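Local coordinates for protein polyhedrin (Simulium ubiquitum cypovirus, PDB 5A9A) that forms the crystalline matrix of cypovirus polyhedra, the micrometre-sized occlusion bodies that enclose and probably protect virus particles outside the insect host, at residues Arg120-Asn125 against Pro142-Gly147; Val104-Ser109 against Leu160-Arg165; Glu56-Tyr61 against Leu171-Pro176. All coordinates share one frame; numbering follows the deposited sequence.

Contact 1: residues Arg120-Asn125 against Pro142-Gly147; sequences RVEVEN and PRCYKG
Val121 and Tyr145 form an antiparallel hydrogen-bonded pair. Val121 N gives a nearly straight bond to Tyr145 O (3.1 Å, 172° at the hydrogen), while Tyr145 N returns a shorter, more bent one to Val121 O (2.7 Å). The same Val121 O lies in the plane of the Tyr145 ring, at its edge by CD1, because chi1 of -72° sets CG beside the backbone N and sends the ring along the partner strand toward Val123. Farther out, Val123 CG2 approaches ring atom CE1 of Tyr145 at 4.0 Å, the two side chains lying side by side and pointing the same way. Two waters take over where the chains diverge: one bridges Glu122 OE2 and Arg143 N, the other Val123 N and Arg143 O. Glu122 reaches out with an extended chain, its OE2 resting 3.4 Å from Cys144 CB. That oxygen also accepts a bond from Gly141 N, and OE1 is held by Asn130 ND2; Glu124 OE2 lies only 2.5 Å from Glu122 OE1, so short that one of the two acids probably carries a proton. Cys144 SG, swung anti to its own N (chi1 -167°), sits against Arg120 CB and CD. Past it, Arg120 bends at chi2, and Lys146 CD lies over one face of its guanidinium group, 3.9 Å from Arg120 NH1; Glu117 O takes a bond from NH1, while Lys146 NZ stays 5.1 Å from Arg120 NE. Behind the pair, Ile162 touches Val121, Val123 and Tyr145. The short segment around 145-146 is a weakly bonded edge strand, within this chain, of the four-stranded antiparallel sheet whose next strand inward from 120-124 is 170-176.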
# COMPACT_ATOMS: atom_id res chain seq x y z
N ARG A 120 0.00 10.26 15.87
CA ARG A 120 0.43 11.42 15.10
C ARG A 120 -0.57 11.68 13.99
O ARG A 120 -0.89 10.78 13.21
CB ARG A 120 1.81 11.18 14.48
CG ARG A 120 2.92 10.85 15.46
CD ARG A 120 3.29 12.03 16.34
NE ARG A 120 4.47 11.74 17.16
CZ ARG A 120 4.43 11.25 18.40
NH1 ARG A 120 3.26 11.00 18.98
NH2 ARG A 120 5.55 11.02 19.05
N VAL A 121 -1.08 12.91 13.93
CA VAL A 121 -1.91 13.35 12.82
C VAL A 121 -1.35 14.67 12.33
O VAL A 121 -1.32 15.66 13.07
CB VAL A 121 -3.38 13.53 13.22
CG1 VAL A 121 -4.19 14.09 12.05
CG2 VAL A 121 -3.98 12.21 13.70
N GLU A 122 -0.91 14.70 11.08
CA GLU A 122 -0.21 15.87 10.57
C GLU A 122 -0.81 16.38 9.27
O GLU A 122 -1.00 15.63 8.31
CB GLU A 122 1.27 15.55 10.38
CG GLU A 122 2.14 16.77 10.14
CD GLU A 122 3.61 16.50 10.41
OE1 GLU A 122 4.23 15.73 9.65
OE2 GLU A 122 4.15 17.05 11.40
N VAL A 123 -1.13 17.67 9.25
CA VAL A 123 -1.57 18.33 8.03
C VAL A 123 -0.34 18.78 7.27
O VAL A 123 0.36 19.70 7.69
CB VAL A 123 -2.47 19.54 8.35
CG1 VAL A 123 -2.97 20.18 7.06
CG2 VAL A 123 -3.64 19.12 9.23
N GLU A 124 -0.07 18.11 6.16
CA GLU A 124 1.15 18.33 5.40
C GLU A 124 0.89 19.34 4.29
O GLU A 124 -0.26 19.71 4.04
CB GLU A 124 1.64 17.01 4.80
CG GLU A 124 1.65 15.85 5.79
CD GLU A 124 2.71 16.00 6.86
OE1 GLU A 124 3.39 17.04 6.90
OE2 GLU A 124 2.86 15.06 7.67
N ASN A 125 1.95 19.78 3.62
CA ASN A 125 1.79 20.69 2.49
C ASN A 125 1.47 19.92 1.22
O ASN A 125 1.19 18.72 1.28
CB ASN A 125 3.04 21.57 2.31
CG ASN A 125 4.28 20.78 1.99
OD1 ASN A 125 4.21 19.67 1.46
ND2 ASN A 125 5.44 21.35 2.30
N PRO A 142 6.89 19.90 14.23
CA PRO A 142 6.46 20.64 15.43
C PRO A 142 4.99 21.07 15.40
O PRO A 142 4.47 21.50 16.43
CB PRO A 142 7.38 21.86 15.45
CG PRO A 142 7.81 22.04 14.04
CD PRO A 142 7.85 20.68 13.43
N ARG A 143 4.34 20.97 14.24
CA ARG A 143 2.94 21.35 14.12
C ARG A 143 2.03 20.12 14.08
O ARG A 143 0.83 20.23 13.80
CB ARG A 143 2.73 22.19 12.85
CG ARG A 143 3.49 23.51 12.87
CD ARG A 143 3.63 24.10 11.47
NE ARG A 143 2.64 25.15 11.22
CZ ARG A 143 1.53 24.98 10.49
NH1 ARG A 143 1.25 23.81 9.93
NH2 ARG A 143 0.70 26.00 10.32
N CYS A 144 2.61 18.96 14.36
CA CYS A 144 1.87 17.71 14.36
C CYS A 144 0.82 17.67 15.47
O CYS A 144 1.08 18.12 16.59
CB CYS A 144 2.86 16.55 14.55
SG CYS A 144 2.18 14.93 14.23
N TYR A 145 -0.36 17.14 15.16
CA TYR A 145 -1.38 16.89 16.18
C TYR A 145 -1.00 15.64 16.98
O TYR A 145 -0.50 14.67 16.41
CB TYR A 145 -2.76 16.67 15.55
CG TYR A 145 -3.41 17.91 14.98
CD1 TYR A 145 -3.07 18.38 13.71
CD2 TYR A 145 -4.39 18.59 15.69
CE1 TYR A 145 -3.69 19.51 13.19
CE2 TYR A 145 -5.01 19.72 15.17
CZ TYR A 145 -4.65 20.17 13.92
OH TYR A 145 -5.26 21.29 13.40
N LYS A 146 -1.26 15.67 18.28
CA LYS A 146 -0.98 14.53 19.14
C LYS A 146 -2.27 13.97 19.74
O LYS A 146 -3.33 14.60 19.66
CB LYS A 146 -0.01 14.92 20.26
CG LYS A 146 1.24 15.67 19.78
CD LYS A 146 2.19 14.76 19.01
CE LYS A 146 3.25 15.56 18.28
NZ LYS A 146 4.07 16.41 19.19
N GLY A 147 -2.17 12.80 20.36
CA GLY A 147 -3.32 12.12 20.93
C GLY A 147 -4.10 12.95 21.93
O GLY A 147 -5.33 12.88 21.99
O HOH W 1 4.63 19.86 11.61
O HOH W 2 -0.63 19.39 11.37

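Contact 2: residues Val104-Ser109 against Leu160-Arg165; sequences VAIMIS and LYIPLR
Ile106 and Ile162 exchange two backbone hydrogen bonds, Ile106 N to Ile162 O and Ile162 N to Ile106 O, both 2.7 Å and both in the carbonyl plane. Ile108 and Leu160 repeat the exchange, Ile108 N to Leu160 O and Leu160 N to Ile108 O, at 2.9 Å each way. At the other end Leu164 N reaches Val104 O from well above the carbonyl plane, 50° out of it, where both chains leave regular strand geometry. Between these rungs, Met107 CA and Ala105 CA make C-H...O contacts with Leu160 O and Ile162 O. The axes of strands 105-109 and 160-163 come within 4.6 Å, their directions 168° apart, as neighbours in the six-stranded antiparallel sheet of the polyhedrin fold, with strand 34-41 bonded to the far side of 105-111. On one face, Tyr161 holds CG anti to its N (chi1 179°), which lays the ring obliquely past its partners: CD2 meets Met107 CG, and Tyr161 OH comes 3.5 Å from Ala105 CB. The other face is aliphatic. Leu164 CD1 packs 3.7 Å from Ile106 CG1 as the two side chains cross, its CD2 reaches Ile106 CD1, and Ile106 and Ile162 meet through their CB atoms. Val121 of strand 120-124 packs on Ile108 and Leu160.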
# COMPACT_ATOMS: atom_id res chain seq x y z
N VAL A 104 -13.18 21.51 3.14
CA VAL A 104 -13.04 22.68 4.01
C VAL A 104 -12.63 22.29 5.42
O VAL A 104 -12.27 23.14 6.23
CB VAL A 104 -14.36 23.48 4.09
CG1 VAL A 104 -14.64 24.19 2.78
CG2 VAL A 104 -15.53 22.57 4.48
N ALA A 105 -12.68 20.99 5.73
CA ALA A 105 -12.33 20.52 7.06
C ALA A 105 -12.19 19.01 7.10
O ALA A 105 -12.69 18.31 6.21
CB ALA A 105 -13.38 20.98 8.07
N ILE A 106 -11.52 18.51 8.13
CA ILE A 106 -11.38 17.07 8.35
C ILE A 106 -11.85 16.73 9.76
O ILE A 106 -11.58 17.46 10.70
CB ILE A 106 -9.92 16.60 8.23
CG1 ILE A 106 -9.21 17.30 7.07
CG2 ILE A 106 -9.87 15.09 8.07
CD1 ILE A 106 -7.71 17.05 7.06
N MET A 107 -12.56 15.61 9.88
CA MET A 107 -12.88 15.07 11.19
C MET A 107 -12.33 13.66 11.28
O MET A 107 -12.49 12.86 10.36
CB MET A 107 -14.39 15.06 11.43
CG MET A 107 -15.04 16.44 11.37
SD MET A 107 -16.79 16.39 11.78
CE MET A 107 -17.43 15.41 10.43
N ILE A 108 -11.67 13.35 12.39
CA ILE A 108 -11.09 12.03 12.58
C ILE A 108 -11.60 11.37 13.85
O ILE A 108 -11.39 11.87 14.96
CB ILE A 108 -9.55 12.08 12.62
CG1 ILE A 108 -9.01 12.74 11.35
CG2 ILE A 108 -8.99 10.67 12.77
CD1 ILE A 108 -7.50 12.80 11.29
N SER A 109 -12.29 10.25 13.67
CA SER A 109 -12.76 9.45 14.79
C SER A 109 -11.85 8.24 14.95
O SER A 109 -11.86 7.33 14.12
CB SER A 109 -14.20 8.99 14.53
OG SER A 109 -14.63 8.07 15.51
N LEU A 160 -11.15 14.31 16.51
CA LEU A 160 -10.37 15.50 16.17
C LEU A 160 -10.99 16.28 15.01
O LEU A 160 -11.37 15.69 14.00
CB LEU A 160 -8.93 15.11 15.82
CG LEU A 160 -7.98 16.26 15.47
CD1 LEU A 160 -7.64 17.08 16.70
CD2 LEU A 160 -6.71 15.71 14.83
N TYR A 161 -11.07 17.60 15.16
CA TYR A 161 -11.53 18.47 14.09
C TYR A 161 -10.36 19.28 13.53
O TYR A 161 -9.58 19.87 14.27
CB TYR A 161 -12.62 19.42 14.59
CG TYR A 161 -13.12 20.38 13.54
CD1 TYR A 161 -12.51 21.62 13.35
CD2 TYR A 161 -14.20 20.05 12.73
CE1 TYR A 161 -12.97 22.50 12.38
CE2 TYR A 161 -14.66 20.93 11.76
CZ TYR A 161 -14.04 22.14 11.59
OH TYR A 161 -14.49 23.02 10.63
N ILE A 162 -10.24 19.29 12.20
CA ILE A 162 -9.18 20.04 11.54
C ILE A 162 -9.77 20.96 10.48
O ILE A 162 -10.29 20.49 9.48
CB ILE A 162 -8.17 19.10 10.86
CG1 ILE A 162 -7.58 18.12 11.87
CG2 ILE A 162 -7.06 19.91 10.19
CD1 ILE A 162 -6.58 17.15 11.27
N PRO A 163 -9.69 22.28 10.71
CA PRO A 163 -10.14 23.18 9.65
C PRO A 163 -9.11 23.27 8.53
O PRO A 163 -7.91 23.32 8.79
CB PRO A 163 -10.25 24.53 10.36
CG PRO A 163 -9.24 24.45 11.45
CD PRO A 163 -9.21 23.01 11.89
N LEU A 164 -9.58 23.25 7.28
CA LEU A 164 -8.70 23.48 6.15
C LEU A 164 -9.01 24.86 5.57
O LEU A 164 -10.03 25.05 4.90
CB LEU A 164 -8.88 22.38 5.09
CG LEU A 164 -8.61 20.95 5.56
CD1 LEU A 164 -8.91 19.94 4.46
CD2 LEU A 164 -7.18 20.79 6.04
N ARG A 165 -8.14 25.82 5.85
CA ARG A 165 -8.35 27.21 5.45
C ARG A 165 -7.67 27.50 4.13
O ARG A 165 -7.79 28.59 3.58
CB ARG A 165 -7.80 28.16 6.52
CG ARG A 165 -8.44 28.02 7.89
CD ARG A 165 -7.39 27.70 8.93
NE ARG A 165 -7.89 27.81 10.29
CZ ARG A 165 -7.25 27.36 11.37
NH1 ARG A 165 -6.07 26.75 11.23
NH2 ARG A 165 -7.77 27.51 12.57

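Contact 3: residues Glu56-Tyr61 against Leu171-Pro176; sequences EFINGY and LKFKFP
Phe173 lays its ring across the strand opposite, over Gly60. Its CB carries CG between backbone N and carbonyl carbon (chi1 51°), turning the ring toward strand 57-61. From there CG and CD2 face Gly60 O, which stands 3.5 Å above the Phe173 ring plane over its centre, and CE2 continues over Gly60 O and C. On the other flank CD1 and CE1 meet Gly60 N, and Phe173 CE1 also touches Ile58 CG2 at 4.1 Å; Ile58 O lies at this edge of the ring. At the tip, Phe173 CZ sits 3.6 Å from Gly60 C, while Gly60 CA makes a CH-pi contact 4.1 Å from the ring centroid. With no side chain on Gly60, the ring lies directly on its backbone. Gly60 and Phe173 form an antiparallel hydrogen-bonded pair of the beta-sheet, with Phe173 N to Gly60 O at 3.0 Å and a longer return bond from Gly60 N to Phe173 O. Ile58 and Phe175 form the next such pair, and the Phe175 ring turns its edge to Ile58 O, Phe175 CD2 at 3.5 Å. Outside the pair, Tyr52 meets the Phe173 ring edge-to-face. Strand 170-176 lies between 57-62 and 120-124; Phe175 and Leu171 face strand 105-111 of the other sheet, whereas Phe57, Asn59 and Tyr61 face the second subunit, where Gln196 O of that subunit's helix 191-197 accepts a bond from Asn59 ND2.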
# COMPACT_ATOMS: atom_id res chain seq x y z
N GLU A 56 -2.72 -3.97 14.45
CA GLU A 56 -1.49 -3.48 15.07
C GLU A 56 -1.40 -1.95 15.06
O GLU A 56 -1.21 -1.33 16.10
CB GLU A 56 -0.26 -4.08 14.38
CG GLU A 56 -0.38 -5.56 14.03
CD GLU A 56 -0.81 -6.41 15.21
OE1 GLU A 56 -0.57 -6.01 16.37
OE2 GLU A 56 -1.40 -7.49 14.97
N PHE A 57 -1.52 -1.35 13.88
CA PHE A 57 -1.53 0.10 13.77
C PHE A 57 -2.16 0.57 12.47
O PHE A 57 -1.98 -0.06 11.43
CB PHE A 57 -0.11 0.67 13.90
CG PHE A 57 0.86 0.14 12.89
CD1 PHE A 57 1.02 0.76 11.66
CD2 PHE A 57 1.64 -0.97 13.18
CE1 PHE A 57 1.92 0.27 10.73
CE2 PHE A 57 2.54 -1.46 12.25
CZ PHE A 57 2.68 -0.84 11.03
N ILE A 58 -2.90 1.67 12.54
CA ILE A 58 -3.45 2.30 11.35
C ILE A 58 -2.65 3.54 11.01
O ILE A 58 -2.79 4.58 11.66
CB ILE A 58 -4.91 2.73 11.54
CG1 ILE A 58 -5.80 1.51 11.80
CG2 ILE A 58 -5.40 3.47 10.30
CD1 ILE A 58 -7.21 1.88 12.22
N ASN A 59 -1.79 3.43 10.01
CA ASN A 59 -1.16 4.61 9.43
C ASN A 59 -1.48 4.69 7.95
O ASN A 59 -2.01 3.74 7.37
CB ASN A 59 0.36 4.62 9.68
CG ASN A 59 1.07 3.48 8.99
OD1 ASN A 59 0.49 2.77 8.17
ND2 ASN A 59 2.35 3.30 9.31
N GLY A 60 -1.17 5.82 7.35
CA GLY A 60 -1.51 6.05 5.96
C GLY A 60 -1.47 7.54 5.67
O GLY A 60 -1.02 8.33 6.50
N TYR A 61 -1.97 7.92 4.50
CA TYR A 61 -1.90 9.30 4.09
C TYR A 61 -2.95 9.60 3.03
O TYR A 61 -3.53 8.70 2.44
CB TYR A 61 -0.53 9.60 3.49
CG TYR A 61 -0.29 8.85 2.19
CD1 TYR A 61 0.11 7.53 2.20
CD2 TYR A 61 -0.50 9.47 0.97
CE1 TYR A 61 0.32 6.84 1.02
CE2 TYR A 61 -0.30 8.79 -0.21
CZ TYR A 61 0.11 7.48 -0.18
OH TYR A 61 0.32 6.79 -1.36
N LEU A 171 -2.51 15.05 4.08
CA LEU A 171 -2.65 14.43 5.40
C LEU A 171 -1.79 13.18 5.56
O LEU A 171 -1.70 12.35 4.66
CB LEU A 171 -4.12 14.08 5.64
CG LEU A 171 -4.51 13.62 7.05
CD1 LEU A 171 -4.49 14.79 8.02
CD2 LEU A 171 -5.88 12.96 7.03
N LYS A 172 -1.17 13.05 6.73
CA LYS A 172 -0.43 11.85 7.11
C LYS A 172 -0.76 11.52 8.56
O LYS A 172 -0.86 12.42 9.39
CB LYS A 172 1.08 12.07 6.94
CG LYS A 172 1.91 10.79 6.94
CD LYS A 172 3.37 11.04 6.56
CE LYS A 172 4.15 11.69 7.69
NZ LYS A 172 5.59 11.86 7.36
N PHE A 173 -0.96 10.24 8.86
CA PHE A 173 -1.40 9.86 10.20
C PHE A 173 -0.88 8.51 10.68
O PHE A 173 -0.50 7.65 9.88
CB PHE A 173 -2.93 9.85 10.27
CG PHE A 173 -3.58 9.05 9.17
CD1 PHE A 173 -3.82 7.70 9.33
CD2 PHE A 173 -3.95 9.66 7.98
CE1 PHE A 173 -4.41 6.96 8.32
CE2 PHE A 173 -4.54 8.93 6.97
CZ PHE A 173 -4.78 7.58 7.14
N LYS A 174 -0.88 8.33 12.00
CA LYS A 174 -0.44 7.09 12.63
C LYS A 174 -1.24 6.86 13.91
O LYS A 174 -1.22 7.69 14.81
CB LYS A 174 1.05 7.16 12.96
CG LYS A 174 1.62 5.84 13.48
CD LYS A 174 2.46 6.04 14.73
CE LYS A 174 3.73 6.84 14.46
NZ LYS A 174 4.74 6.62 15.53
N PHE A 175 -1.93 5.73 13.98
CA PHE A 175 -2.67 5.35 15.19
C PHE A 175 -2.26 3.95 15.62
O PHE A 175 -2.82 2.96 15.14
CB PHE A 175 -4.18 5.39 14.93
CG PHE A 175 -4.68 6.73 14.47
CD1 PHE A 175 -5.03 7.71 15.38
CD2 PHE A 175 -4.81 7.01 13.12
CE1 PHE A 175 -5.49 8.95 14.96
CE2 PHE A 175 -5.27 8.24 12.69
CZ PHE A 175 -5.61 9.21 13.61
N PRO A 176 -1.28 3.85 16.54
CA PRO A 176 -0.72 2.56 16.93
C PRO A 176 -1.39 1.94 18.16
O PRO A 176 -1.87 2.66 19.04
CB PRO A 176 0.74 2.92 17.24
CG PRO A 176 0.65 4.31 17.80
CD PRO A 176 -0.55 4.97 17.15

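In the fold
Contacts 1 and 3 belong to one four-stranded sheet, joined by the bonding of strand 120-124 to 170-176: Arg120 O lies 2.7 Å from Lys174 N and Glu122 N 2.8 Å from Lys172 O, both probable hydrogen bonds. Contact 2 lies in the six-stranded sheet facing it. Val121 CG1 meets Ile108 CD1 at 3.6 Å across the sheets, and Val121 CG2 meets Phe175 CZ at 3.4 Å on the neighbouring strand of its own sheet, placing Val121 among all three contacts; Phe175 CZ in turn reaches Ile108 CG2 at 3.8 Å. Contacts 1 and 3 lie away from the UTP site; in contact 2 the Val104 side chain is about 12 Å from the bound nucleotide.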